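Long-range contact in Amuc_1102 (PDB 7DSZ), which probably takes part in a type IV pilus-like system, having an immunoglobulin-like fold related to archaeal type IV pilus proteins: residues Met17-Leu26 / Val141-Tyr151. Residues are numbered along the deposited sequence; the frame is centred on the assembly and turned at random. Where two conformers were deposited one is given.
Sequences MQVRVSLEKL and VEYNGKIVATY
Tyr151 lies against the backbone where the chain leaves strand 18-23, with the amide N of Leu26 3.6 Å above the centre of one ring face. Its CB packs on Leu23 CD1 at 3.9 Å; CD1 and CE1 run past the carbonyl O of Glu24 and the CA of Lys25, while CE2 meets Leu26 CB at 3.5 Å. At the tip, OH is hydrogen-bonded to Gln137, whose side chain also binds the carbonyl O of Leu26. With an alanine in place of Tyr151, Gln137 would probably lose a partner and a gap would open beside the Lys25-Leu26 backbone. Leu23 spans the hairpin, CD1 on Ala149 CB at 3.8 Å and CD2 sliding past Val141 CG2. Val21 turns CG2 towards Val148 CG2 and Val141 CG1. Val148 and Ala149 both face Val141 in a classic beta bulge. No direct hydrogen bond joins the segments; instead, one water accepts from Val21 N and donates to Val148 O. Farther along, Val19 CG2 makes a CH-pi contact over the centre of the Tyr143 ring, 3.8 Å from its centroid and 6° off the normal. With CG anti to the backbone N (chi1 175°), the Tyr143 ring extends under Val19 so that its OH reaches Met17 CE at 3.4 Å and a water held by Met17 O. At the turn end of the hairpin, Arg20 NH1 and Lys146 NZ both donate to another water, which in turn donates to Gln18 OE1. Hairpin 141-151, closed by a type I' turn from Tyr143 to Lys146, thus sets strand 146-151 edge to edge beside 18-23, in the same direction, with 141-143 behind; strand 50-63 pairs with 18-23, strand 70-83 with 141-143, and Val60, Phe58, Ile71 and Leu74 continue the apolar layer of the immunoglobulin-like sandwich.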
loop_
_atom_site.group_PDB
_atom_site.type_symbol
_atom_site.label_atom_id
_atom_site.label_comp_id
_atom_site.label_asym_id
_atom_site.label_seq_id
_atom_site.Cartn_x
_atom_site.Cartn_y
_atom_site.Cartn_z
ATOM N N MET C 17 -23.743 -16.893 -15.526
ATOM C CA MET C 17 -23.717 -17.429 -14.168
ATOM C C MET C 17 -24.255 -16.404 -13.175
ATOM O O MET C 17 -23.977 -15.204 -13.275
ATOM C CB MET C 17 -22.291 -17.844 -13.779
ATOM C CG MET C 17 -22.156 -18.390 -12.355
ATOM S SD MET C 17 -20.425 -18.774 -11.926
ATOM C CE MET C 17 -19.676 -17.203 -12.325
ATOM N N GLN C 18 -25.066 -16.875 -12.236
ATOM C CA GLN C 18 -25.579 -16.047 -11.163
ATOM C C GLN C 18 -25.050 -16.588 -9.847
ATOM O O GLN C 18 -24.685 -17.758 -9.730
ATOM C CB GLN C 18 -27.113 -16.005 -11.154
ATOM C CG GLN C 18 -27.702 -15.601 -12.496
ATOM C CD GLN C 18 -29.217 -15.514 -12.455
ATOM O OE1 GLN C 18 -29.785 -14.617 -11.839
ATOM N NE2 GLN C 18 -29.873 -16.461 -13.090
ATOM N N VAL C 19 -25.035 -15.724 -8.847
ATOM C CA VAL C 19 -24.358 -15.984 -7.589
ATOM C C VAL C 19 -25.298 -15.631 -6.448
ATOM O O VAL C 19 -26.018 -14.627 -6.517
ATOM C CB VAL C 19 -23.046 -15.160 -7.532
ATOM C CG1 VAL C 19 -22.513 -15.066 -6.138
ATOM C CG2 VAL C 19 -22.014 -15.760 -8.489
ATOM N N ARG C 20 -25.293 -16.454 -5.406
ATOM C CA ARG C 20 -26.007 -16.180 -4.171
ATOM C C ARG C 20 -25.045 -16.222 -2.995
ATOM O O ARG C 20 -24.207 -17.127 -2.891
ATOM C CB ARG C 20 -27.136 -17.180 -3.947
ATOM C CG ARG C 20 -28.234 -17.051 -4.995
ATOM C CD ARG C 20 -28.954 -15.714 -4.855
ATOM N NE ARG C 20 -29.978 -15.509 -5.878
ATOM C CZ ARG C 20 -29.790 -14.854 -7.021
ATOM N NH1 ARG C 20 -28.609 -14.318 -7.322
ATOM N NH2 ARG C 20 -30.798 -14.725 -7.872
ATOM N N VAL C 21 -25.178 -15.242 -2.110
ATOM C CA VAL C 21 -24.290 -15.078 -0.968
ATOM C C VAL C 21 -25.118 -15.185 0.305
ATOM O O VAL C 21 -26.087 -14.440 0.491
ATOM C CB VAL C 21 -23.547 -13.732 -1.029
ATOM C CG1 VAL C 21 -22.688 -13.553 0.205
ATOM C CG2 VAL C 21 -22.687 -13.676 -2.287
ATOM N N SER C 22 -24.761 -16.128 1.165
ATOM C CA SER C 22 -25.399 -16.283 2.464
ATOM C C SER C 22 -24.558 -15.540 3.496
ATOM O O SER C 22 -23.448 -15.966 3.816
ATOM C CB SER C 22 -25.531 -17.757 2.835
ATOM O OG SER C 22 -26.097 -17.888 4.126
ATOM N N LEU C 23 -25.084 -14.430 4.011
ATOM C CA LEU C 23 -24.403 -13.645 5.040
ATOM C C LEU C 23 -24.854 -14.054 6.432
ATOM O O LEU C 23 -26.022 -14.376 6.648
ATOM C CB LEU C 23 -24.685 -12.151 4.862
ATOM C CG LEU C 23 -24.203 -11.474 3.588
ATOM C CD1 LEU C 23 -24.743 -10.047 3.543
ATOM C CD2 LEU C 23 -22.665 -11.463 3.549
ATOM N N GLU C 24 -23.922 -14.031 7.381
ATOM C CA GLU C 24 -24.300 -14.066 8.781
ATOM C C GLU C 24 -24.308 -12.618 9.266
ATOM O O GLU C 24 -24.700 -11.734 8.510
ATOM C CB GLU C 24 -23.364 -14.975 9.583
ATOM C CG GLU C 24 -23.268 -16.414 9.005
ATOM C CD GLU C 24 -24.622 -17.121 8.903
ATOM O OE1 GLU C 24 -25.489 -16.888 9.775
ATOM O OE2 GLU C 24 -24.819 -17.910 7.946
ATOM N N LYS C 25 -23.927 -12.350 10.502
ATOM C CA LYS C 25 -23.993 -10.983 11.003
ATOM C C LYS C 25 -22.603 -10.363 11.048
ATOM O O LYS C 25 -21.608 -11.056 11.267
ATOM C CB LYS C 25 -24.614 -10.944 12.400
ATOM C CG LYS C 25 -26.021 -11.544 12.456
ATOM C CD LYS C 25 -26.604 -11.373 13.847
ATOM C CE LYS C 25 -28.046 -11.832 13.914
ATOM N NZ LYS C 25 -28.576 -11.578 15.288
ATOM N N LEU C 26 -22.549 -9.045 10.857
ATOM C CA LEU C 26 -21.326 -8.289 11.137
ATOM C C LEU C 26 -21.132 -8.178 12.645
ATOM O O LEU C 26 -22.014 -7.678 13.354
ATOM C CB LEU C 26 -21.404 -6.892 10.518
ATOM C CG LEU C 26 -20.080 -6.128 10.502
ATOM C CD1 LEU C 26 -19.054 -6.767 9.545
ATOM C CD2 LEU C 26 -20.324 -4.686 10.122
ATOM N N VAL C 141 -23.631 -6.770 -0.522
ATOM C CA VAL C 141 -22.728 -7.528 -1.389
ATOM C C VAL C 141 -23.236 -7.442 -2.818
ATOM O O VAL C 141 -24.413 -7.721 -3.078
ATOM C CB VAL C 141 -22.622 -9.003 -0.958
ATOM C CG1 VAL C 141 -21.599 -9.730 -1.845
ATOM C CG2 VAL C 141 -22.237 -9.105 0.516
ATOM N N GLU C 142 -22.350 -7.084 -3.744
ATOM C CA GLU C 142 -22.688 -7.029 -5.158
ATOM C C GLU C 142 -21.857 -8.035 -5.947
ATOM O O GLU C 142 -20.676 -8.267 -5.645
ATOM C CB GLU C 142 -22.478 -5.620 -5.729
ATOM C CG GLU C 142 -23.395 -4.580 -5.112
ATOM C CD GLU C 142 -23.187 -3.181 -5.681
ATOM O OE1 GLU C 142 -22.328 -3.012 -6.566
ATOM O OE2 GLU C 142 -23.884 -2.246 -5.230
ATOM N N TYR C 143 -22.488 -8.639 -6.950
ATOM C CA TYR C 143 -21.799 -9.459 -7.934
ATOM C C TYR C 143 -22.111 -8.894 -9.311
ATOM O O TYR C 143 -23.283 -8.740 -9.669
ATOM C CB TYR C 143 -22.220 -10.933 -7.853
ATOM C CG TYR C 143 -21.579 -11.734 -8.962
ATOM C CD1 TYR C 143 -20.220 -12.013 -8.934
ATOM C CD2 TYR C 143 -22.315 -12.162 -10.063
ATOM C CE1 TYR C 143 -19.613 -12.716 -9.947
ATOM C CE2 TYR C 143 -21.709 -12.872 -11.094
ATOM C CZ TYR C 143 -20.355 -13.143 -11.026
ATOM O OH TYR C 143 -19.716 -13.841 -12.031
ATOM N N ASN C 144 -21.063 -8.579 -10.075
ATOM C CA ASN C 144 -21.213 -7.934 -11.383
ATOM C C ASN C 144 -22.149 -6.727 -11.317
ATOM O O ASN C 144 -23.016 -6.536 -12.171
ATOM C CB ASN C 144 -21.690 -8.934 -12.436
ATOM C CG ASN C 144 -20.559 -9.785 -12.985
ATOM O OD1 ASN C 144 -19.389 -9.396 -12.933
ATOM N ND2 ASN C 144 -20.904 -10.949 -13.531
ATOM N N GLY C 145 -21.987 -5.909 -10.283
ATOM C CA GLY C 145 -22.744 -4.677 -10.187
ATOM C C GLY C 145 -24.184 -4.814 -9.750
ATOM O O GLY C 145 -24.917 -3.822 -9.790
ATOM N N LYS C 146 -24.611 -5.999 -9.326
ATOM C CA LYS C 146 -25.963 -6.242 -8.847
ATOM C C LYS C 146 -25.929 -6.692 -7.393
ATOM O O LYS C 146 -25.173 -7.601 -7.040
ATOM C CB LYS C 146 -26.660 -7.317 -9.689
ATOM C CG LYS C 146 -27.981 -7.764 -9.089
ATOM C CD LYS C 146 -28.471 -9.107 -9.632
ATOM C CE LYS C 146 -29.846 -9.434 -9.054
ATOM N NZ LYS C 146 -30.361 -10.761 -9.504
ATOM N N ILE C 147 -26.781 -6.093 -6.565
ATOM C CA ILE C 147 -26.881 -6.495 -5.169
ATOM C C ILE C 147 -27.416 -7.918 -5.091
ATOM O O ILE C 147 -28.474 -8.236 -5.654
ATOM C CB ILE C 147 -27.786 -5.526 -4.393
ATOM C CG1 ILE C 147 -27.176 -4.122 -4.382
ATOM C CG2 ILE C 147 -28.053 -6.049 -2.977
ATOM C CD1 ILE C 147 -28.081 -3.084 -3.725
ATOM N N VAL C 148 -26.688 -8.786 -4.400
ATOM C CA VAL C 148 -27.150 -10.150 -4.176
ATOM C C VAL C 148 -27.396 -10.467 -2.705
ATOM O O VAL C 148 -28.117 -11.434 -2.408
ATOM C CB VAL C 148 -26.176 -11.179 -4.797
ATOM C CG1 VAL C 148 -26.119 -10.999 -6.316
ATOM C CG2 VAL C 148 -24.782 -11.062 -4.175
ATOM N N ALA C 149 -26.878 -9.687 -1.758
ATOM C CA ALA C 149 -27.145 -9.994 -0.359
ATOM C C ALA C 149 -26.998 -8.725 0.462
ATOM O O ALA C 149 -26.229 -7.830 0.109
ATOM C CB ALA C 149 -26.216 -11.096 0.186
ATOM N N THR C 150 -27.754 -8.662 1.555
ATOM C CA THR C 150 -27.748 -7.508 2.442
ATOM C C THR C 150 -27.836 -7.972 3.886
ATOM O O THR C 150 -28.654 -8.836 4.220
ATOM C CB THR C 150 -28.916 -6.558 2.132
ATOM O OG1 THR C 150 -28.783 -6.054 0.801
ATOM C CG2 THR C 150 -28.924 -5.393 3.106
ATOM N N TYR C 151 -26.987 -7.407 4.739
ATOM C CA TYR C 151 -27.089 -7.566 6.181
ATOM C C TYR C 151 -27.366 -6.194 6.786
ATOM O O TYR C 151 -26.819 -5.193 6.322
ATOM C CB TYR C 151 -25.805 -8.146 6.802
ATOM C CG TYR C 151 -25.631 -7.662 8.222
ATOM C CD1 TYR C 151 -26.260 -8.303 9.279
ATOM C CD2 TYR C 151 -24.868 -6.521 8.502
ATOM C CE1 TYR C 151 -26.136 -7.819 10.590
ATOM C CE2 TYR C 151 -24.737 -6.037 9.788
ATOM C CZ TYR C 151 -25.375 -6.676 10.826
ATOM O OH TYR C 151 -25.219 -6.175 12.100
HETATM O O HOH W 1 -21.298 -14.164 -14.219
HETATM O O HOH W 2 -28.749 -12.766 -9.941
HETATM O O HOH W 3 -27.751 -14.135 -2.395
#